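Local coordinates for protein beta-galactosidase/beta-glucuronidase (Faecalibacterium prausnitzii L2-6, PDB 6MVF) that binds flavin mononucleotide and probably acts as a gut-bacterial beta-glucuronidase of glycoside hydrolase family 2, at residues 48-53 with 71-76; 442-447 with 478-483; 579-584 with 605-610. All blocks are in the same frame, centred on the assembly; numbering follows the deposited sequence.

Contact 1 of 3, residues 48-53 with 71-76; sequences VTLPHT and GVYSRT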
ATOM      1  N   VAL A  48       3.712 -26.220 -10.466  1.00 38.29           N
ATOM      2  CA  VAL A  48       2.636 -25.284 -10.753  1.00 38.30           C
ATOM      3  C   VAL A  48       2.292 -24.552  -9.467  1.00 38.44           C
ATOM      4  O   VAL A  48       2.511 -25.053  -8.361  1.00 34.00           O
ATOM      5  CB  VAL A  48       1.368 -25.989 -11.308  1.00 40.74           C
ATOM      6  CG1 VAL A  48       1.673 -26.763 -12.605  1.00 34.45           C
ATOM      7  CG2 VAL A  48       0.752 -26.913 -10.247  1.00 31.34           C
ATOM      8  N   THR A  49       1.726 -23.361  -9.624  1.00 37.24           N
ATOM      9  CA  THR A  49       1.119 -22.637  -8.519  1.00 38.03           C
ATOM     10  C   THR A  49      -0.386 -22.530  -8.753  1.00 30.17           C
ATOM     11  O   THR A  49      -0.829 -22.324  -9.885  1.00 37.95           O
ATOM     12  CB  THR A  49       1.771 -21.261  -8.372  1.00 39.42           C
ATOM     13  OG1 THR A  49       3.150 -21.438  -8.008  1.00 47.10           O
ATOM     14  CG2 THR A  49       1.085 -20.445  -7.297  1.00 34.69           C
ATOM     15  N   LEU A  50      -1.178 -22.729  -7.686  1.00 32.03           N
ATOM     16  CA  LEU A  50      -2.631 -22.565  -7.767  1.00 38.79           C
ATOM     17  C   LEU A  50      -3.021 -21.090  -7.666  1.00 32.71           C
ATOM     18  O   LEU A  50      -2.359 -20.317  -6.966  1.00 31.24           O
ATOM     19  CB  LEU A  50      -3.325 -23.333  -6.650  1.00 33.34           C
ATOM     20  CG  LEU A  50      -2.932 -24.792  -6.482  1.00 33.01           C
ATOM     21  CD1 LEU A  50      -3.842 -25.435  -5.438  1.00 26.69           C
ATOM     22  CD2 LEU A  50      -2.969 -25.517  -7.834  1.00 29.69           C
ATOM     23  N   PRO A  51      -4.125 -20.670  -8.323  1.00 33.32           N
ATOM     24  CA  PRO A  51      -5.093 -21.395  -9.165  1.00 34.17           C
ATOM     25  C   PRO A  51      -4.525 -21.984 -10.427  1.00 30.09           C
ATOM     26  O   PRO A  51      -3.707 -21.347 -11.075  1.00 28.93           O
ATOM     27  CB  PRO A  51      -6.131 -20.317  -9.532  1.00 30.60           C
ATOM     28  CG  PRO A  51      -5.508 -19.026  -9.172  1.00 31.15           C
ATOM     29  CD  PRO A  51      -4.608 -19.312  -8.018  1.00 21.06           C
ATOM     30  N   HIS A  52      -4.986 -23.177 -10.796  1.00 31.68           N
ATOM     31  CA  HIS A  52      -4.396 -23.854 -11.936  1.00 27.88           C
ATOM     32  C   HIS A  52      -5.413 -24.710 -12.672  1.00 28.71           C
ATOM     33  O   HIS A  52      -6.266 -25.365 -12.068  1.00 29.55           O
ATOM     34  CB  HIS A  52      -3.217 -24.733 -11.505  1.00 34.89           C
ATOM     35  CG  HIS A  52      -2.593 -25.466 -12.644  1.00 34.23           C
ATOM     36  ND1 HIS A  52      -2.954 -26.751 -12.986  1.00 31.93           N
ATOM     37  CD2 HIS A  52      -1.675 -25.072 -13.562  1.00 34.26           C
ATOM     38  CE1 HIS A  52      -2.269 -27.125 -14.051  1.00 34.71           C
ATOM     39  NE2 HIS A  52      -1.486 -26.125 -14.421  1.00 35.31           N
ATOM     40  N   THR A  53      -5.300 -24.703 -13.988  1.00 30.23           N
ATOM     41  CA  THR A  53      -5.946 -25.704 -14.816  1.00 30.46           C
ATOM     42  C   THR A  53      -4.964 -26.139 -15.886  1.00 32.57           C
ATOM     43  O   THR A  53      -4.211 -25.319 -16.412  1.00 34.03           O
ATOM     44  CB  THR A  53      -7.221 -25.188 -15.485  1.00 36.88           C
ATOM     45  OG1 THR A  53      -7.689 -26.186 -16.405  1.00 35.52           O
ATOM     46  CG2 THR A  53      -6.966 -23.863 -16.221  1.00 24.89           C
ATOM     47  N   GLY A  71      -5.271 -35.630 -13.609  1.00 38.96           N
ATOM     48  CA  GLY A  71      -4.041 -34.997 -13.156  1.00 35.75           C
ATOM     49  C   GLY A  71      -3.947 -35.098 -11.643  1.00 34.67           C
ATOM     50  O   GLY A  71      -4.930 -34.870 -10.936  1.00 38.31           O
ATOM     51  N   VAL A  72      -2.762 -35.463 -11.161  1.00 41.66           N
ATOM     52  CA  VAL A  72      -2.480 -35.594  -9.737  1.00 36.40           C
ATOM     53  C   VAL A  72      -1.622 -34.411  -9.321  1.00 39.97           C
ATOM     54  O   VAL A  72      -0.524 -34.207  -9.861  1.00 40.15           O
ATOM     55  CB  VAL A  72      -1.773 -36.920  -9.413  1.00 36.38           C
ATOM     56  CG1 VAL A  72      -1.459 -37.018  -7.920  1.00 32.61           C
ATOM     57  CG2 VAL A  72      -2.645 -38.062  -9.826  1.00 41.04           C
ATOM     58  N   TYR A  73      -2.136 -33.625  -8.381  1.00 34.41           N
ATOM     59  CA  TYR A  73      -1.395 -32.545  -7.743  1.00 38.85           C
ATOM     60  C   TYR A  73      -0.859 -33.067  -6.420  1.00 32.87           C
ATOM     61  O   TYR A  73      -1.535 -33.838  -5.733  1.00 34.43           O
ATOM     62  CB  TYR A  73      -2.282 -31.307  -7.473  1.00 35.82           C
ATOM     63  CG  TYR A  73      -2.894 -30.585  -8.685  1.00 34.33           C
ATOM     64  CD1 TYR A  73      -4.095 -31.010  -9.256  1.00 27.12           C
ATOM     65  CD2 TYR A  73      -2.288 -29.453  -9.214  1.00 32.16           C
ATOM     66  CE1 TYR A  73      -4.661 -30.343 -10.332  1.00 28.61           C
ATOM     67  CE2 TYR A  73      -2.839 -28.779 -10.290  1.00 39.63           C
ATOM     68  CZ  TYR A  73      -4.029 -29.228 -10.853  1.00 40.35           C
ATOM     69  OH  TYR A  73      -4.563 -28.534 -11.931  1.00 30.49           O
ATOM     70  N   SER A  74       0.343 -32.635  -6.050  1.00 33.81           N
ATOM     71  CA  SER A  74       0.859 -32.999  -4.739  1.00 35.21           C
ATOM     72  C   SER A  74       1.837 -31.940  -4.263  1.00 32.14           C
ATOM     73  O   SER A  74       2.529 -31.308  -5.067  1.00 35.22           O
ATOM     74  CB  SER A  74       1.535 -34.378  -4.741  1.00 35.47           C
ATOM     75  OG  SER A  74       2.772 -34.317  -5.414  1.00 37.82           O
ATOM     76  N   ARG A  75       1.878 -31.756  -2.944  1.00 35.63           N
ATOM     77  CA  ARG A  75       2.794 -30.825  -2.297  1.00 33.32           C
ATOM     78  C   ARG A  75       2.981 -31.256  -0.852  1.00 36.28           C
ATOM     79  O   ARG A  75       2.298 -32.155  -0.358  1.00 38.13           O
ATOM     80  CB  ARG A  75       2.283 -29.383  -2.362  1.00 35.88           C
ATOM     81  CG  ARG A  75       1.153 -29.077  -1.402  1.00 30.46           C
ATOM     82  CD  ARG A  75       1.038 -27.577  -1.208  1.00 37.17           C
ATOM     83  NE  ARG A  75       1.781 -27.150  -0.028  1.00 42.46           N
ATOM     84  CZ  ARG A  75       2.002 -25.886   0.310  1.00 38.05           C
ATOM     85  NH1 ARG A  75       1.555 -24.896  -0.438  1.00 37.03           N
ATOM     86  NH2 ARG A  75       2.680 -25.616   1.406  1.00 32.04           N
ATOM     87  N   THR A  76       3.907 -30.584  -0.169  1.00 45.00           N
ATOM     88  CA  THR A  76       4.211 -30.834   1.234  1.00 37.32           C
ATOM     89  C   THR A  76       3.685 -29.693   2.101  1.00 35.76           C
ATOM     90  O   THR A  76       3.564 -28.556   1.641  1.00 38.74           O
ATOM     91  CB  THR A  76       5.719 -31.026   1.399  1.00 39.57           C
ATOM     92  OG1 THR A  76       6.069 -32.261   0.774  1.00 40.60           O
ATOM     93  CG2 THR A  76       6.145 -31.068   2.872  1.00 43.06           C
TER

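Contact 2 of 3, residues 442-447 with 478-483; sequences PMHRIT and PDICLG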
ATOM      1  N   PRO A 442     -45.214 -29.780 -19.274  1.00 39.78           N
ATOM      2  CA  PRO A 442     -44.814 -29.930 -17.875  1.00 35.39           C
ATOM      3  C   PRO A 442     -43.549 -29.175 -17.496  1.00 42.48           C
ATOM      4  O   PRO A 442     -43.170 -29.220 -16.319  1.00 40.91           O
ATOM      5  CB  PRO A 442     -44.609 -31.439 -17.753  1.00 32.42           C
ATOM      6  CG  PRO A 442     -44.135 -31.829 -19.120  1.00 37.23           C
ATOM      7  CD  PRO A 442     -44.943 -30.996 -20.065  1.00 31.83           C
ATOM      8  N   MET A 443     -42.869 -28.494 -18.430  1.00 38.33           N
ATOM      9  CA  MET A 443     -41.697 -27.713 -18.038  1.00 34.94           C
ATOM     10  C   MET A 443     -42.050 -26.320 -17.515  1.00 36.65           C
ATOM     11  O   MET A 443     -41.185 -25.657 -16.928  1.00 40.26           O
ATOM     12  CB  MET A 443     -40.704 -27.594 -19.202  1.00 33.07           C
ATOM     13  CG  MET A 443     -40.033 -28.919 -19.598  1.00 35.99           C
ATOM     14  SD  MET A 443     -39.455 -29.912 -18.195  1.00 54.88           S
ATOM     15  CE  MET A 443     -38.005 -28.970 -17.685  1.00 36.54           C
ATOM     16  N   HIS A 444     -43.284 -25.866 -17.675  1.00 28.85           N
ATOM     17  CA  HIS A 444     -43.688 -24.575 -17.152  1.00 31.78           C
ATOM     18  C   HIS A 444     -44.394 -24.713 -15.804  1.00 37.11           C
ATOM     19  O   HIS A 444     -44.853 -25.790 -15.411  1.00 37.32           O
ATOM     20  CB  HIS A 444     -44.581 -23.865 -18.155  1.00 27.94           C
ATOM     21  CG  HIS A 444     -43.985 -23.808 -19.523  1.00 39.57           C
ATOM     22  ND1 HIS A 444     -42.904 -23.009 -19.828  1.00 35.80           N
ATOM     23  CD2 HIS A 444     -44.304 -24.465 -20.665  1.00 41.59           C
ATOM     24  CE1 HIS A 444     -42.591 -23.164 -21.100  1.00 36.46           C
ATOM     25  NE2 HIS A 444     -43.425 -24.042 -21.632  1.00 39.73           N
ATOM     26  N   ARG A 445     -44.449 -23.597 -15.080  1.00 31.94           N
ATOM     27  CA  ARG A 445     -45.116 -23.498 -13.788  1.00 38.39           C
ATOM     28  C   ARG A 445     -44.486 -24.389 -12.718  1.00 36.71           C
ATOM     29  O   ARG A 445     -45.089 -24.597 -11.656  1.00 41.91           O
ATOM     30  CB  ARG A 445     -46.624 -23.790 -13.932  1.00 38.56           C
ATOM     31  CG  ARG A 445     -47.197 -23.017 -15.099  1.00 34.65           C
ATOM     32  CD  ARG A 445     -48.697 -22.994 -15.230  1.00 30.63           C
ATOM     33  NE  ARG A 445     -49.053 -21.866 -16.095  1.00 36.52           N
ATOM     34  CZ  ARG A 445     -48.924 -21.880 -17.423  1.00 34.93           C
ATOM     35  NH1 ARG A 445     -48.466 -22.974 -18.015  1.00 27.72           N
ATOM     36  NH2 ARG A 445     -49.237 -20.813 -18.157  1.00 23.96           N
ATOM     37  N   ILE A 446     -43.282 -24.911 -12.956  1.00 32.88           N
ATOM     38  CA  ILE A 446     -42.551 -25.595 -11.893  1.00 34.18           C
ATOM     39  C   ILE A 446     -41.889 -24.586 -10.963  1.00 35.75           C
ATOM     40  O   ILE A 446     -41.998 -24.686  -9.734  1.00 30.64           O
ATOM     41  CB  ILE A 446     -41.503 -26.561 -12.480  1.00 38.47           C
ATOM     42  CG1 ILE A 446     -42.158 -27.715 -13.236  1.00 34.74           C
ATOM     43  CG2 ILE A 446     -40.600 -27.101 -11.371  1.00 34.00           C
ATOM     44  CD1 ILE A 446     -41.151 -28.728 -13.755  1.00 38.92           C
ATOM     45  N   THR A 447     -41.194 -23.607 -11.539  1.00 31.36           N
ATOM     46  CA  THR A 447     -40.437 -22.612 -10.792  1.00 32.88           C
ATOM     47  C   THR A 447     -41.225 -21.303 -10.696  1.00 36.57           C
ATOM     48  O   THR A 447     -42.210 -21.090 -11.407  1.00 34.40           O
ATOM     49  CB  THR A 447     -39.061 -22.389 -11.444  1.00 36.67           C
ATOM     50  OG1 THR A 447     -39.216 -21.961 -12.807  1.00 30.56           O
ATOM     51  CG2 THR A 447     -38.217 -23.684 -11.402  1.00 25.72           C
ATOM     52  N   PRO A 478     -50.580 -15.199 -19.305  1.00 40.25           N
ATOM     53  CA  PRO A 478     -50.527 -14.010 -18.437  1.00 43.23           C
ATOM     54  C   PRO A 478     -50.258 -14.315 -16.965  1.00 40.78           C
ATOM     55  O   PRO A 478     -50.241 -13.379 -16.154  1.00 41.66           O
ATOM     56  CB  PRO A 478     -51.919 -13.396 -18.619  1.00 41.99           C
ATOM     57  CG  PRO A 478     -52.790 -14.583 -18.864  1.00 30.91           C
ATOM     58  CD  PRO A 478     -51.960 -15.513 -19.716  1.00 34.10           C
ATOM     59  N   ASP A 479     -50.068 -15.582 -16.590  1.00 36.98           N
ATOM     60  CA  ASP A 479     -49.749 -15.975 -15.222  1.00 39.17           C
ATOM     61  C   ASP A 479     -48.276 -16.325 -15.040  1.00 39.44           C
ATOM     62  O   ASP A 479     -47.851 -16.604 -13.912  1.00 34.38           O
ATOM     63  CB  ASP A 479     -50.625 -17.166 -14.791  1.00 32.25           C
ATOM     64  CG  ASP A 479     -50.357 -18.450 -15.614  1.00 44.15           C
ATOM     65  OD1 ASP A 479     -50.136 -18.371 -16.852  1.00 34.60           O
ATOM     66  OD2 ASP A 479     -50.393 -19.550 -15.006  1.00 44.20           O
ATOM     67  N   ILE A 480     -47.495 -16.334 -16.120  1.00 35.57           N
ATOM     68  CA  ILE A 480     -46.083 -16.686 -16.065  1.00 40.36           C
ATOM     69  C   ILE A 480     -45.258 -15.405 -16.121  1.00 34.30           C
ATOM     70  O   ILE A 480     -45.549 -14.504 -16.918  1.00 30.49           O
ATOM     71  CB  ILE A 480     -45.698 -17.649 -17.203  1.00 37.77           C
ATOM     72  CG1 ILE A 480     -46.463 -18.971 -17.068  1.00 31.75           C
ATOM     73  CG2 ILE A 480     -44.194 -17.907 -17.193  1.00 31.08           C
ATOM     74  CD1 ILE A 480     -45.940 -20.114 -17.948  1.00 29.68           C
ATOM     75  N   CYS A 481     -44.252 -15.313 -15.251  1.00 32.11           N
ATOM     76  CA  CYS A 481     -43.272 -14.239 -15.308  1.00 26.64           C
ATOM     77  C   CYS A 481     -42.223 -14.629 -16.332  1.00 25.87           C
ATOM     78  O   CYS A 481     -41.452 -15.561 -16.099  1.00 32.70           O
ATOM     79  CB  CYS A 481     -42.629 -14.010 -13.946  1.00 32.45           C
ATOM     80  SG  CYS A 481     -43.785 -13.726 -12.601  1.00 33.99           S
ATOM     81  N   LEU A 482     -42.201 -13.930 -17.465  1.00 24.56           N
ATOM     82  CA  LEU A 482     -41.304 -14.236 -18.569  1.00 27.17           C
ATOM     83  C   LEU A 482     -40.060 -13.351 -18.506  1.00 30.58           C
ATOM     84  O   LEU A 482     -40.161 -12.125 -18.358  1.00 28.33           O
ATOM     85  CB  LEU A 482     -42.009 -14.055 -19.914  1.00 24.30           C
ATOM     86  CG  LEU A 482     -41.107 -14.308 -21.117  1.00 29.79           C
ATOM     87  CD1 LEU A 482     -40.768 -15.783 -21.182  1.00 24.38           C
ATOM     88  CD2 LEU A 482     -41.700 -13.812 -22.440  1.00 25.28           C
ATOM     89  N   GLY A 483     -38.890 -13.988 -18.598  1.00 24.31           N
ATOM     90  CA  GLY A 483     -37.658 -13.288 -18.875  1.00 27.19           C
ATOM     91  C   GLY A 483     -36.950 -13.947 -20.046  1.00 29.51           C
ATOM     92  O   GLY A 483     -37.377 -14.991 -20.541  1.00 30.38           O
TER

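Contact 3 of 3, residues 579-584 with 605-610; sequences PMVHIA and DTVTLY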
ATOM      1  N   PRO A 579     -22.896  10.486 -18.544  1.00 29.43           N
ATOM      2  CA  PRO A 579     -23.029  10.895 -19.951  1.00 26.58           C
ATOM      3  C   PRO A 579     -21.935  10.289 -20.819  1.00 27.60           C
ATOM      4  O   PRO A 579     -20.764  10.262 -20.441  1.00 31.18           O
ATOM      5  CB  PRO A 579     -22.925  12.424 -19.891  1.00 22.54           C
ATOM      6  CG  PRO A 579     -23.428  12.774 -18.538  1.00 18.51           C
ATOM      7  CD  PRO A 579     -23.063  11.616 -17.612  1.00 19.00           C
ATOM      8  N   MET A 580     -22.334   9.768 -21.982  1.00 25.52           N
ATOM      9  CA  MET A 580     -21.389   9.144 -22.895  1.00 24.45           C
ATOM     10  C   MET A 580     -21.850   9.379 -24.330  1.00 28.38           C
ATOM     11  O   MET A 580     -23.035   9.601 -24.603  1.00 27.91           O
ATOM     12  CB  MET A 580     -21.214   7.636 -22.595  1.00 23.30           C
ATOM     13  CG  MET A 580     -22.513   6.794 -22.584  1.00 26.12           C
ATOM     14  SD  MET A 580     -23.159   6.458 -24.249  1.00 31.85           S
ATOM     15  CE  MET A 580     -21.992   5.267 -24.918  1.00 26.66           C
ATOM     16  N   VAL A 581     -20.889   9.337 -25.245  1.00 31.48           N
ATOM     17  CA  VAL A 581     -21.166   9.431 -26.673  1.00 28.03           C
ATOM     18  C   VAL A 581     -20.097   8.625 -27.401  1.00 28.90           C
ATOM     19  O   VAL A 581     -18.900   8.785 -27.138  1.00 30.34           O
ATOM     20  CB  VAL A 581     -21.232  10.895 -27.161  1.00 27.84           C
ATOM     21  CG1 VAL A 581     -19.895  11.584 -27.042  1.00 25.44           C
ATOM     22  CG2 VAL A 581     -21.737  10.947 -28.597  1.00 32.30           C
ATOM     23  N   HIS A 582     -20.537   7.745 -28.307  1.00 28.17           N
ATOM     24  CA  HIS A 582     -19.671   6.744 -28.928  1.00 29.32           C
ATOM     25  C   HIS A 582     -19.971   6.641 -30.411  1.00 29.60           C
ATOM     26  O   HIS A 582     -21.118   6.376 -30.800  1.00 26.71           O
ATOM     27  CB  HIS A 582     -19.842   5.373 -28.279  1.00 29.20           C
ATOM     28  CG  HIS A 582     -18.927   4.329 -28.837  1.00 35.20           C
ATOM     29  ND1 HIS A 582     -19.291   3.495 -29.876  1.00 37.97           N
ATOM     30  CD2 HIS A 582     -17.662   3.985 -28.503  1.00 30.34           C
ATOM     31  CE1 HIS A 582     -18.292   2.679 -30.152  1.00 31.98           C
ATOM     32  NE2 HIS A 582     -17.293   2.953 -29.330  1.00 32.46           N
ATOM     33  N   ILE A 583     -18.939   6.845 -31.227  1.00 26.84           N
ATOM     34  CA  ILE A 583     -19.025   6.629 -32.664  1.00 26.08           C
ATOM     35  C   ILE A 583     -18.689   5.172 -32.961  1.00 32.10           C
ATOM     36  O   ILE A 583     -17.580   4.701 -32.669  1.00 28.53           O
ATOM     37  CB  ILE A 583     -18.102   7.578 -33.441  1.00 29.07           C
ATOM     38  CG1 ILE A 583     -18.430   9.043 -33.111  1.00 23.36           C
ATOM     39  CG2 ILE A 583     -18.279   7.320 -34.936  1.00 22.57           C
ATOM     40  CD1 ILE A 583     -17.371  10.028 -33.541  1.00 22.49           C
ATOM     41  N   ALA A 584     -19.658   4.458 -33.533  1.00 28.62           N
ATOM     42  CA  ALA A 584     -19.507   3.064 -33.905  1.00 27.08           C
ATOM     43  C   ALA A 584     -18.665   2.927 -35.172  1.00 36.47           C
ATOM     44  O   ALA A 584     -18.516   3.868 -35.960  1.00 36.21           O
ATOM     45  CB  ALA A 584     -20.876   2.427 -34.122  1.00 24.79           C
ATOM     46  N   ASP A 605     -29.604  13.096 -25.952  1.00 31.93           N
ATOM     47  CA  ASP A 605     -30.615  13.013 -26.993  1.00 29.80           C
ATOM     48  C   ASP A 605     -30.286  13.837 -28.231  1.00 30.14           C
ATOM     49  O   ASP A 605     -30.998  13.730 -29.234  1.00 31.13           O
ATOM     50  CB  ASP A 605     -31.973  13.434 -26.437  1.00 31.19           C
ATOM     51  CG  ASP A 605     -32.438  12.540 -25.312  1.00 37.30           C
ATOM     52  OD1 ASP A 605     -32.239  11.299 -25.420  1.00 35.84           O
ATOM     53  OD2 ASP A 605     -32.989  13.089 -24.320  1.00 41.24           O
ATOM     54  N   THR A 606     -29.228  14.635 -28.209  1.00 26.35           N
ATOM     55  CA  THR A 606     -28.872  15.437 -29.364  1.00 27.63           C
ATOM     56  C   THR A 606     -27.391  15.270 -29.634  1.00 31.81           C
ATOM     57  O   THR A 606     -26.570  15.433 -28.728  1.00 29.37           O
ATOM     58  CB  THR A 606     -29.223  16.905 -29.168  1.00 28.73           C
ATOM     59  OG1 THR A 606     -30.644  17.019 -28.969  1.00 33.35           O
ATOM     60  CG2 THR A 606     -28.825  17.704 -30.408  1.00 23.23           C
ATOM     61  N   VAL A 607     -27.072  14.917 -30.880  1.00 31.64           N
ATOM     62  CA  VAL A 607     -25.718  14.656 -31.331  1.00 29.64           C
ATOM     63  C   VAL A 607     -25.492  15.507 -32.566  1.00 32.27           C
ATOM     64  O   VAL A 607     -26.345  15.548 -33.464  1.00 29.20           O
ATOM     65  CB  VAL A 607     -25.492  13.157 -31.641  1.00 34.22           C
ATOM     66  CG1 VAL A 607     -24.198  12.931 -32.465  1.00 29.77           C
ATOM     67  CG2 VAL A 607     -25.471  12.331 -30.350  1.00 24.44           C
ATOM     68  N   THR A 608     -24.365  16.210 -32.597  1.00 33.32           N
ATOM     69  CA  THR A 608     -23.899  16.895 -33.795  1.00 34.58           C
ATOM     70  C   THR A 608     -22.636  16.206 -34.267  1.00 31.22           C
ATOM     71  O   THR A 608     -21.710  16.019 -33.480  1.00 30.91           O
ATOM     72  CB  THR A 608     -23.633  18.382 -33.540  1.00 34.26           C
ATOM     73  OG1 THR A 608     -24.878  19.074 -33.418  1.00 36.73           O
ATOM     74  CG2 THR A 608     -22.863  18.990 -34.688  1.00 32.34           C
ATOM     75  N   LEU A 609     -22.607  15.822 -35.545  1.00 33.46           N
ATOM     76  CA  LEU A 609     -21.464  15.145 -36.139  1.00 30.99           C
ATOM     77  C   LEU A 609     -20.631  16.114 -36.971  1.00 33.28           C
ATOM     78  O   LEU A 609     -21.169  16.961 -37.687  1.00 32.69           O
ATOM     79  CB  LEU A 609     -21.915  13.975 -37.015  1.00 29.76           C
ATOM     80  CG  LEU A 609     -20.748  13.068 -37.424  1.00 36.08           C
ATOM     81  CD1 LEU A 609     -20.001  12.496 -36.176  1.00 24.86           C
ATOM     82  CD2 LEU A 609     -21.235  11.967 -38.352  1.00 32.33           C
ATOM     83  N   TYR A 610     -19.314  15.974 -36.886  1.00 33.25           N
ATOM     84  CA  TYR A 610     -18.398  16.773 -37.682  1.00 33.81           C
ATOM     85  C   TYR A 610     -17.458  15.876 -38.473  1.00 33.57           C
ATOM     86  O   TYR A 610     -17.037  14.815 -37.997  1.00 34.58           O
ATOM     87  CB  TYR A 610     -17.561  17.712 -36.814  1.00 33.17           C
ATOM     88  CG  TYR A 610     -18.343  18.786 -36.126  1.00 29.44           C
ATOM     89  CD1 TYR A 610     -18.783  18.622 -34.811  1.00 32.40           C
ATOM     90  CD2 TYR A 610     -18.628  19.978 -36.778  1.00 33.94           C
ATOM     91  CE1 TYR A 610     -19.500  19.610 -34.168  1.00 29.66           C
ATOM     92  CE2 TYR A 610     -19.350  20.977 -36.147  1.00 37.40           C
ATOM     93  CZ  TYR A 610     -19.781  20.784 -34.841  1.00 34.11           C
ATOM     94  OH  TYR A 610     -20.481  21.782 -34.225  1.00 35.68           O
TER

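Contact 1 of 3, residues 48-53 with 71-76
Y73 meets V48 CG2 beside the CD2/CE2 edge of its ring, L50 CD2 obliquely at CE2 and H52 at the hydroxyl tip, which makes it a good example of an aromatic side chain read from stem to end. At CB the chain leaves strand 70-78 with CG anti to the carbonyl carbon (chi1 -63°), which aims the ring toward the loop that follows strand 46-48, where it also touches W34 of strand 34-37. CD2 and CE2 then come beside V48 CG2, with V48 CG2 4.0 Å from Y73 CE2. L50 CD2 approaches the same Y73 CE2 at 4.1 Å. At the tip, Y73 OH lies in the plane of the H52 imidazole and hydrogen-bonds H52 ND1 at 2.6 Å, nearly straight (166°), with the two ring planes 78° apart. One face of the imidazole is covered toward its rim by V48 CB. Were H52 replaced by alanine, the buried hydroxyl would probably lose its imidazole mate and rely on a weak bond with L159 N. Within this family 2 sugar-binding domain, the contact fastens a loop to a sheet strand: apolar branches from V48 and L50 pack against ring carbons, while the hydroxyl pairs with H52 ND1.

Contact 2 of 3, residues 442-447 with 478-483
R445 reaches D479 with a side-on, two-nitrogen grip, the textbook geometry of a paired arginine-aspartate salt bridge. R445 NE donates to D479 OD2 at 2.9 Å and R445 NH2 to D479 OD1 at 2.9 Å, the second bond almost perfectly straight. Guanidinium and carboxylate are nearly coplanar, 16° apart; OD1 is met on its syn lone pair, whereas NE meets the syn side of OD2 from somewhat out of the carboxylate plane. The arginine's CG stands anti to its carbonyl carbon, and the side chain runs extended from CG to NE before chi4 (77°) swings the guanidinium across the line of the chain. D479 meets it with CG tucked between its own backbone N and carbonyl carbon (chi1 64°). N477 OD1 also takes a bond from R445 NH2, so this nitrogen serves two acceptors.

Both segments lead into neighbouring parallel strands of the TIM barrel: 442-447 comes just before strand 450-453, and the loop from P478 carries the chain from helix 466-476 into strand 482-487, completing a beta-alpha-beta unit. The contact therefore lies at the N-terminal ends of these strands, away from the C-terminal rim where TIM-barrel active sites are found.

I480 supplies the apolar half. Its CD1 rests over one face of the guanidinium, toward the rim, 3.4 Å from R445 NH2, and the two side chains cross at about a right angle. The same I480 CD1 touches H444 CB at 4.0 Å. The H444 ring is fixed from elsewhere: ND1 bonds to E450 OE1, NE2 to P438 O, and H433 packs against it edge-to-face. E450 also accepts from the backbone N of R445 through its other carboxylate oxygen.

Contact 3 of 3, residues 579-584 with 605-610
Here two beta sheets pack face to face through purely apolar side chains, close to the C-terminal end of the modelled chain. Strand 581-583 is an outer strand of a three-stranded antiparallel sheet, and strand 606-611 belongs to the five-stranded sheet facing it. Two pairs meet across the interface: V581 CG2 lies 4.4 Å from V607 CG2, and I583 CD1 lies 4.5 Å from L609 CD1. Both meet methyl to methyl, and the two strands head in the same general direction, so residues two apart on one meet residues two apart on the other. The leucine starts off at an angle to the facing strand, but its end is carried closer, with CG anti to the backbone N (chi1 -168°) and CD1 meeting the isoleucine. I583 extends its own chain to present CD1.

All four residues are buried, and neighbours fill in around them. V598 of strand 596-602 touches both I583 and L609, while F627 of strand 624-629 packs against V607 and L609. The other side of strand 581-583 is covered by helix 566-575, where H582 stacks on Y569; T608, next to V607, instead bonds T618 within its own sheet. Apolar residues turned inward between two stacked sheets, with the opposite faces turned to a helix on one sheet and to threonine partners on the other, mark this as a beta sandwich.

How the contacts relate
Followed from the N terminus, the three contacts come strictly in series: each loop closes before the next one opens, and none nests or crosses. Contact 1 closes a short loop between strands 46-48 and 70-78 of the sugar-binding domain. Contact 2 spans one strand and helix of the TIM barrel and ties the approaches to two adjacent barrel strands together. Contact 3 closes a loop containing further strands and joins the two sheets of the C-terminal sandwich. They do not touch: the centres of contacts 1 and 2 are about 44 Å apart, and those of contacts 2 and 3 about 41 Å apart. Each therefore joins parts of a different region of a multidomain chain.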